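Local coordinates for stromal cell-derived factor 2-like protein (Arabidopsis thaliana, PDB 3MAL) that takes part in protein quality control and the unfolded protein response of the endoplasmic reticulum, in a complex with ERDJ3B and BIP1 that supports accumulation of immune receptor kinases, at residues Ser22-Met27 / Ile86-Met91; Thr31-His36 / Asp159-Arg164. All blocks are in the same frame, centred on the assembly; numbering follows the deposited sequence.

Contact 1 (Ser22-Met27 / Ile86-Met91); sequences SAIKLM and IRLQHM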
loop_
_atom_site.group_PDB
_atom_site.type_symbol
_atom_site.label_atom_id
_atom_site.label_comp_id
_atom_site.label_asym_id
_atom_site.label_seq_id
_atom_site.Cartn_x
_atom_site.Cartn_y
_atom_site.Cartn_z
ATOM N N SER A 22 -5.879 11.136 -5.399
ATOM C CA SER A 22 -6.893 10.881 -4.394
ATOM C C SER A 22 -6.272 10.333 -3.105
ATOM O O SER A 22 -5.169 9.746 -3.119
ATOM C CB SER A 22 -7.960 9.928 -4.926
ATOM O OG SER A 22 -7.548 8.604 -4.691
ATOM N N ALA A 23 -6.971 10.572 -1.991
ATOM C CA ALA A 23 -6.571 10.005 -0.702
ATOM C C ALA A 23 -7.435 8.775 -0.398
ATOM O O ALA A 23 -8.662 8.816 -0.517
ATOM C CB ALA A 23 -6.690 11.029 0.422
ATOM N N ILE A 24 -6.778 7.677 -0.032
ATOM C CA ILE A 24 -7.478 6.418 0.212
ATOM C C ILE A 24 -7.005 5.733 1.488
ATOM O O ILE A 24 -5.892 5.987 1.961
ATOM C CB ILE A 24 -7.319 5.412 -0.967
ATOM C CG1 ILE A 24 -5.874 4.905 -1.081
ATOM C CG2 ILE A 24 -7.922 6.006 -2.275
ATOM C CD1 ILE A 24 -5.687 3.714 -2.031
ATOM N N LYS A 25 -7.870 4.884 2.036
ATOM C CA LYS A 25 -7.430 3.805 2.899
ATOM C C LYS A 25 -7.474 2.496 2.099
ATOM O O LYS A 25 -8.213 2.376 1.111
ATOM C CB LYS A 25 -8.271 3.730 4.161
ATOM C CG LYS A 25 -8.226 5.004 4.975
ATOM C CD LYS A 25 -8.780 4.778 6.387
ATOM C CE LYS A 25 -8.670 6.071 7.211
ATOM N NZ LYS A 25 -9.301 5.883 8.549
ATOM N N LEU A 26 -6.613 1.560 2.478
ATOM C CA LEU A 26 -6.529 0.268 1.829
ATOM C C LEU A 26 -6.795 -0.802 2.870
ATOM O O LEU A 26 -6.002 -0.984 3.804
ATOM C CB LEU A 26 -5.145 0.095 1.189
ATOM C CG LEU A 26 -5.106 -0.930 0.063
ATOM C CD1 LEU A 26 -5.813 -0.423 -1.213
ATOM C CD2 LEU A 26 -3.636 -1.332 -0.225
ATOM N N MET A 27 -7.926 -1.491 2.726
ATOM C CA MET A 27 -8.343 -2.487 3.682
ATOM C C MET A 27 -8.012 -3.894 3.197
ATOM O O MET A 27 -8.326 -4.259 2.057
ATOM C CB MET A 27 -9.846 -2.366 3.938
ATOM C CG MET A 27 -10.365 -3.281 5.052
ATOM S SD MET A 27 -12.170 -3.388 5.153
ATOM C CE MET A 27 -12.485 -4.545 3.833
ATOM N N ILE A 86 1.846 2.236 -9.940
ATOM C CA ILE A 86 1.485 3.338 -9.042
ATOM C C ILE A 86 2.442 3.428 -7.848
ATOM O O ILE A 86 3.259 2.510 -7.591
ATOM C CB ILE A 86 0.003 3.242 -8.495
ATOM C CG1 ILE A 86 -0.144 2.092 -7.474
ATOM C CG2 ILE A 86 -1.025 3.130 -9.646
ATOM C CD1 ILE A 86 -1.517 2.045 -6.764
ATOM N N ARG A 87 2.339 4.552 -7.143
ATOM C CA ARG A 87 3.029 4.772 -5.873
ATOM C C ARG A 87 1.932 5.137 -4.848
ATOM O O ARG A 87 0.892 5.715 -5.213
ATOM C CB ARG A 87 4.066 5.897 -6.000
ATOM C CG ARG A 87 5.240 5.571 -6.958
ATOM C CD ARG A 87 6.335 6.657 -6.986
ATOM N NE ARG A 87 5.835 7.911 -7.518
ATOM C CZ ARG A 87 6.427 9.093 -7.387
ATOM N NH1 ARG A 87 7.571 9.221 -6.727
ATOM N NH2 ARG A 87 5.836 10.162 -7.886
ATOM N N LEU A 88 2.147 4.769 -3.586
ATOM C CA LEU A 88 1.253 5.162 -2.514
ATOM C C LEU A 88 2.073 5.948 -1.517
ATOM O O LEU A 88 2.987 5.415 -0.911
ATOM C CB LEU A 88 0.596 3.932 -1.838
ATOM C CG LEU A 88 -0.428 3.189 -2.700
ATOM C CD1 LEU A 88 -0.825 1.875 -1.997
ATOM C CD2 LEU A 88 -1.669 4.071 -2.955
ATOM N N GLN A 89 1.768 7.237 -1.377
ATOM C CA GLN A 89 2.556 8.070 -0.472
ATOM C C GLN A 89 1.761 8.268 0.808
ATOM O O GLN A 89 0.627 8.694 0.757
ATOM C CB GLN A 89 2.892 9.417 -1.121
ATOM C CG GLN A 89 3.872 10.240 -0.274
ATOM C CD GLN A 89 4.220 11.584 -0.913
ATOM O OE1 GLN A 89 3.399 12.193 -1.617
ATOM N NE2 GLN A 89 5.434 12.061 -0.648
ATOM N N HIS A 90 2.377 7.966 1.944
ATOM C CA HIS A 90 1.768 8.110 3.260
ATOM C C HIS A 90 1.538 9.594 3.522
ATOM O O HIS A 90 2.475 10.395 3.446
ATOM C CB HIS A 90 2.707 7.512 4.326
ATOM C CG HIS A 90 2.073 7.332 5.672
ATOM N ND1 HIS A 90 2.569 7.938 6.813
ATOM C CD2 HIS A 90 1.006 6.596 6.071
ATOM C CE1 HIS A 90 1.827 7.591 7.850
ATOM N NE2 HIS A 90 0.867 6.786 7.428
ATOM N N MET A 91 0.297 9.966 3.828
ATOM C CA MET A 91 -0.042 11.379 3.947
ATOM C C MET A 91 0.678 12.050 5.108
ATOM O O MET A 91 1.152 13.182 4.979
ATOM C CB MET A 91 -1.544 11.582 4.108
ATOM C CG MET A 91 -2.341 11.601 2.816
ATOM S SD MET A 91 -4.045 12.174 3.122
ATOM C CE MET A 91 -3.837 13.930 3.282
#
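Ile24 and Leu88 meet inside the barrel through one methyl each, with CD1 of Ile24 4.1 Å from CD2 of Leu88, and the two side chains cross at about a right angle. The torsions account for this. In Ile24 chi1 is 68°, which sets CG1 between the backbone N and the carbonyl carbon, and the extended chi2 of 169° then carries CD1 on toward Leu88. Leu26, from the strand of Ile24, also points at the other strand, but CD2 of Leu26 comes no nearer than 4.6 Å to CD1 of Leu88. Leu146 of strand 143-148 gathers both strands' side chains, touching Leu26, Ile86 and Leu88.

A second apolar touch lies further out, where strand 85-90 has ended. There SD of Met91 lies 3.9 Å from CB of Ala23, and the methionine chain, bent at chi3 (77°), turns CE aside. Ile65 touches both residues from the strand between.

Backbone pairing belongs to other neighbours. The nearest alpha carbons, CA of Ala23 and CA of Met91, are 8.1 Å apart, and CA of Ile24 is 9.2 Å from CA of Leu88, too far for adjacent strands. Ser22 and Ile24 bond instead to Val66 and Trp64 of strand 64-67, and Ala23 to Val190.

The two strands flank strand 64-67, and the 135 Å² buried between them comes with one methyl meeting in the barrel interior and one touch further out over Ile65. The setting is the six-stranded antiparallel barrel of a beta-trefoil, here of MIR motifs, with Ile24, Leu26, Leu88 and Leu146 in its interior.

Contact 2 (Thr31-His36 / Asp159-Arg164); sequences TKFRLH and DKKYQR. With EDO (1,2-ethanediol), chain F; SO4 (sulfate ion), chain D.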
loop_
_atom_site.group_PDB
_atom_site.type_symbol
_atom_site.label_atom_id
_atom_site.label_comp_id
_atom_site.label_asym_id
_atom_site.label_seq_id
_atom_site.Cartn_x
_atom_site.Cartn_y
_atom_site.Cartn_z
ATOM N N THR A 31 -8.843 -9.764 6.984
ATOM C CA THR A 31 -8.864 -9.337 8.378
ATOM C C THR A 31 -9.557 -7.989 8.624
ATOM O O THR A 31 -9.869 -7.646 9.772
ATOM C CB THR A 31 -7.434 -9.197 8.926
ATOM O OG1 THR A 31 -6.775 -8.145 8.216
ATOM C CG2 THR A 31 -6.657 -10.502 8.779
ATOM N N LYS A 32 -9.767 -7.212 7.555
ATOM C CA LYS A 32 -10.359 -5.873 7.667
ATOM C C LYS A 32 -9.414 -4.801 8.264
ATOM O O LYS A 32 -9.822 -3.663 8.448
ATOM C CB LYS A 32 -11.704 -5.897 8.425
ATOM C CG LYS A 32 -12.686 -7.031 8.001
ATOM C CD LYS A 32 -12.996 -6.996 6.506
ATOM C CE LYS A 32 -13.946 -8.161 6.135
ATOM N NZ LYS A 32 -14.110 -8.297 4.653
ATOM N N PHE A 33 -8.157 -5.159 8.540
ATOM C CA PHE A 33 -7.172 -4.170 9.028
ATOM C C PHE A 33 -6.761 -3.193 7.917
ATOM O O PHE A 33 -6.794 -3.529 6.724
ATOM C CB PHE A 33 -5.927 -4.864 9.639
ATOM C CG PHE A 33 -6.145 -5.408 11.062
ATOM C CD1 PHE A 33 -7.284 -6.170 11.384
ATOM C CD2 PHE A 33 -5.202 -5.172 12.063
ATOM C CE1 PHE A 33 -7.482 -6.667 12.704
ATOM C CE2 PHE A 33 -5.379 -5.666 13.361
ATOM C CZ PHE A 33 -6.536 -6.422 13.683
ATOM N N ARG A 34 -6.370 -1.982 8.308
ATOM C CA ARG A 34 -6.011 -0.965 7.333
ATOM C C ARG A 34 -4.489 -0.792 7.181
ATOM O O ARG A 34 -3.746 -0.760 8.159
ATOM C CB ARG A 34 -6.630 0.392 7.696
ATOM C CG ARG A 34 -8.084 0.512 7.439
ATOM C CD ARG A 34 -8.865 0.099 8.676
ATOM N NE ARG A 34 -10.166 0.750 8.734
ATOM C CZ ARG A 34 -11.312 0.106 8.591
ATOM N NH1 ARG A 34 -11.303 -1.211 8.420
ATOM N NH2 ARG A 34 -12.460 0.765 8.645
ATOM N N LEU A 35 -4.039 -0.648 5.938
ATOM C CA LEU A 35 -2.644 -0.310 5.679
ATOM C C LEU A 35 -2.281 0.991 6.409
ATOM O O LEU A 35 -2.960 2.011 6.262
ATOM C CB LEU A 35 -2.401 -0.218 4.155
ATOM C CG LEU A 35 -0.939 -0.084 3.687
ATOM C CD1 LEU A 35 -0.163 -1.396 3.958
ATOM C CD2 LEU A 35 -0.861 0.346 2.203
ATOM N N HIS A 36 -1.198 0.950 7.188
ATOM C CA HIS A 36 -0.901 1.966 8.165
ATOM C C HIS A 36 0.614 2.204 8.300
ATOM O O HIS A 36 1.437 1.283 8.158
ATOM C CB HIS A 36 -1.525 1.516 9.504
ATOM C CG HIS A 36 -1.114 2.311 10.710
ATOM N ND1 HIS A 36 -0.008 1.993 11.463
ATOM C CD2 HIS A 36 -1.731 3.326 11.364
ATOM C CE1 HIS A 36 0.082 2.826 12.485
ATOM N NE2 HIS A 36 -0.958 3.640 12.450
ATOM N N ASP A 159 -3.226 -12.536 10.276
ATOM C CA ASP A 159 -3.441 -12.454 11.710
ATOM C C ASP A 159 -2.142 -12.855 12.437
ATOM O O ASP A 159 -2.105 -13.846 13.170
ATOM C CB ASP A 159 -4.587 -13.404 12.072
ATOM C CG ASP A 159 -5.031 -13.276 13.506
ATOM O OD1 ASP A 159 -4.836 -12.207 14.111
ATOM O OD2 ASP A 159 -5.559 -14.271 14.028
ATOM N N LYS A 160 -1.082 -12.084 12.196
ATOM C CA LYS A 160 0.211 -12.228 12.873
ATOM C C LYS A 160 0.552 -10.850 13.401
ATOM O O LYS A 160 0.742 -9.926 12.616
ATOM C CB LYS A 160 1.286 -12.752 11.907
ATOM C CG LYS A 160 0.941 -14.141 11.350
ATOM C CD LYS A 160 2.158 -14.817 10.730
ATOM C CE LYS A 160 1.791 -16.125 10.011
ATOM N NZ LYS A 160 1.749 -17.275 10.952
ATOM N N LYS A 161 0.591 -10.708 14.735
ATOM C CA LYS A 161 0.567 -9.389 15.351
ATOM C C LYS A 161 1.783 -9.057 16.196
ATOM O O LYS A 161 2.346 -9.930 16.859
ATOM C CB LYS A 161 -0.670 -9.235 16.240
ATOM C CG LYS A 161 -2.011 -9.434 15.567
ATOM C CD LYS A 161 -3.077 -9.061 16.581
ATOM C CE LYS A 161 -4.336 -9.893 16.482
ATOM N NZ LYS A 161 -5.353 -9.240 15.627
ATOM N N TYR A 162 2.162 -7.778 16.192
ATOM C CA TYR A 162 3.172 -7.261 17.126
ATOM C C TYR A 162 2.599 -7.278 18.551
ATOM O O TYR A 162 1.381 -7.327 18.727
ATOM C CB TYR A 162 3.625 -5.848 16.687
ATOM C CG TYR A 162 4.244 -5.868 15.298
ATOM C CD1 TYR A 162 3.545 -5.407 14.186
ATOM C CD2 TYR A 162 5.512 -6.407 15.099
ATOM C CE1 TYR A 162 4.117 -5.454 12.898
ATOM C CE2 TYR A 162 6.088 -6.475 13.845
ATOM C CZ TYR A 162 5.397 -5.997 12.745
ATOM O OH TYR A 162 6.001 -6.088 11.517
ATOM N N GLN A 163 3.467 -7.273 19.561
ATOM C CA GLN A 163 2.995 -7.332 20.951
ATOM C C GLN A 163 3.395 -6.155 21.825
ATOM O O GLN A 163 2.524 -5.496 22.399
ATOM C CB GLN A 163 3.395 -8.647 21.620
ATOM C CG GLN A 163 2.376 -9.757 21.367
ATOM C CD GLN A 163 2.781 -10.623 20.217
ATOM O OE1 GLN A 163 3.975 -10.887 20.018
ATOM N NE2 GLN A 163 1.797 -11.071 19.434
ATOM N N ARG A 164 4.685 -5.859 21.891
ATOM C CA ARG A 164 5.181 -4.819 22.801
ATOM C C ARG A 164 5.006 -3.380 22.280
ATOM O O ARG A 164 4.320 -2.582 22.929
ATOM C CB ARG A 164 6.627 -5.112 23.226
ATOM C CG ARG A 164 6.726 -6.313 24.191
ATOM C CD ARG A 164 8.156 -6.687 24.462
ATOM N NE ARG A 164 8.347 -8.117 24.251
ATOM C CZ ARG A 164 8.523 -9.024 25.205
ATOM N NH1 ARG A 164 8.679 -10.293 24.857
ATOM N NH2 ARG A 164 8.577 -8.676 26.492
HETATM C C1 EDO F . 8.998 -7.109 19.654
HETATM O O1 EDO F . 9.889 -6.531 20.636
HETATM C C2 EDO F . 7.723 -7.436 20.410
HETATM O O2 EDO F . 6.626 -7.226 19.552
HETATM S S SO4 D . 9.201 -12.648 21.714
HETATM O O1 SO4 D . 8.180 -13.475 21.047
HETATM O O2 SO4 D . 9.099 -11.225 21.326
HETATM O O3 SO4 D . 9.180 -12.695 23.179
HETATM O O4 SO4 D . 10.500 -13.217 21.355
#
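Phe33 and Lys161 make the closest approach, with NZ of the lysine 3.6 Å from CZ, the far corner of the phenylalanine ring. The ammonium comes in obliquely, and the two side chains cross at about a right angle. Beside them, CG2 of Thr31 lies 4.3 Å from the backbone N of Asp159.

One shell out, NZ also forms a weak salt bridge with OD1 of Asp159 in its own segment at 3.4 Å, the lysine chain bending at chi3 and chi4 (-146° and -94°). The phenylalanine ring has O of Thr31 at its edge, in plane, and packs on Pro55 and Gln170. OG1 of Thr31 is hydrogen-bonded to OE1 of Gln170, though the place of that hydroxyl is less certain. In the next residues, NH1 of Arg34 bonds to O of Lys32 at 2.9 Å, nearly in the guanidinium plane, while its NH2 pairs with Glu188.

Further along, the backbone N of Gln163 bonds to O2 of an ethanediol at 3.2 Å, and the Arg164 guanidinium weakly holds a sulfate, both probably from the crystallisation liquor.

With 108 Å² buried, this is a light surface contact, whose weak ion pair probably tempers the lysine's charge.

How the contacts relate
The centres of contacts 1 and 2 are about 17 Å apart, and contact 1 lies nearer the centre of the molecule, about 6 Å from it against 14 Å. Their segments alternate in sequence: 22-27, 31-36, 86-91, 159-164. Strands 23-28 and 34-38 are consecutive, and the backbone links them, O of Leu26 standing 2.9 Å from N of Leu35 in a probable hydrogen bond. Met27 adds packing, its CG 3.5 Å from O of Lys32. Contact 1 belongs to the barrel; contact 2 lies at the surface, where the chain enters strand 34-38 and leaves strand 154-161, both of the second sheet. Segments of MIR 1 thus touch segments of MIR 2 and MIR 3.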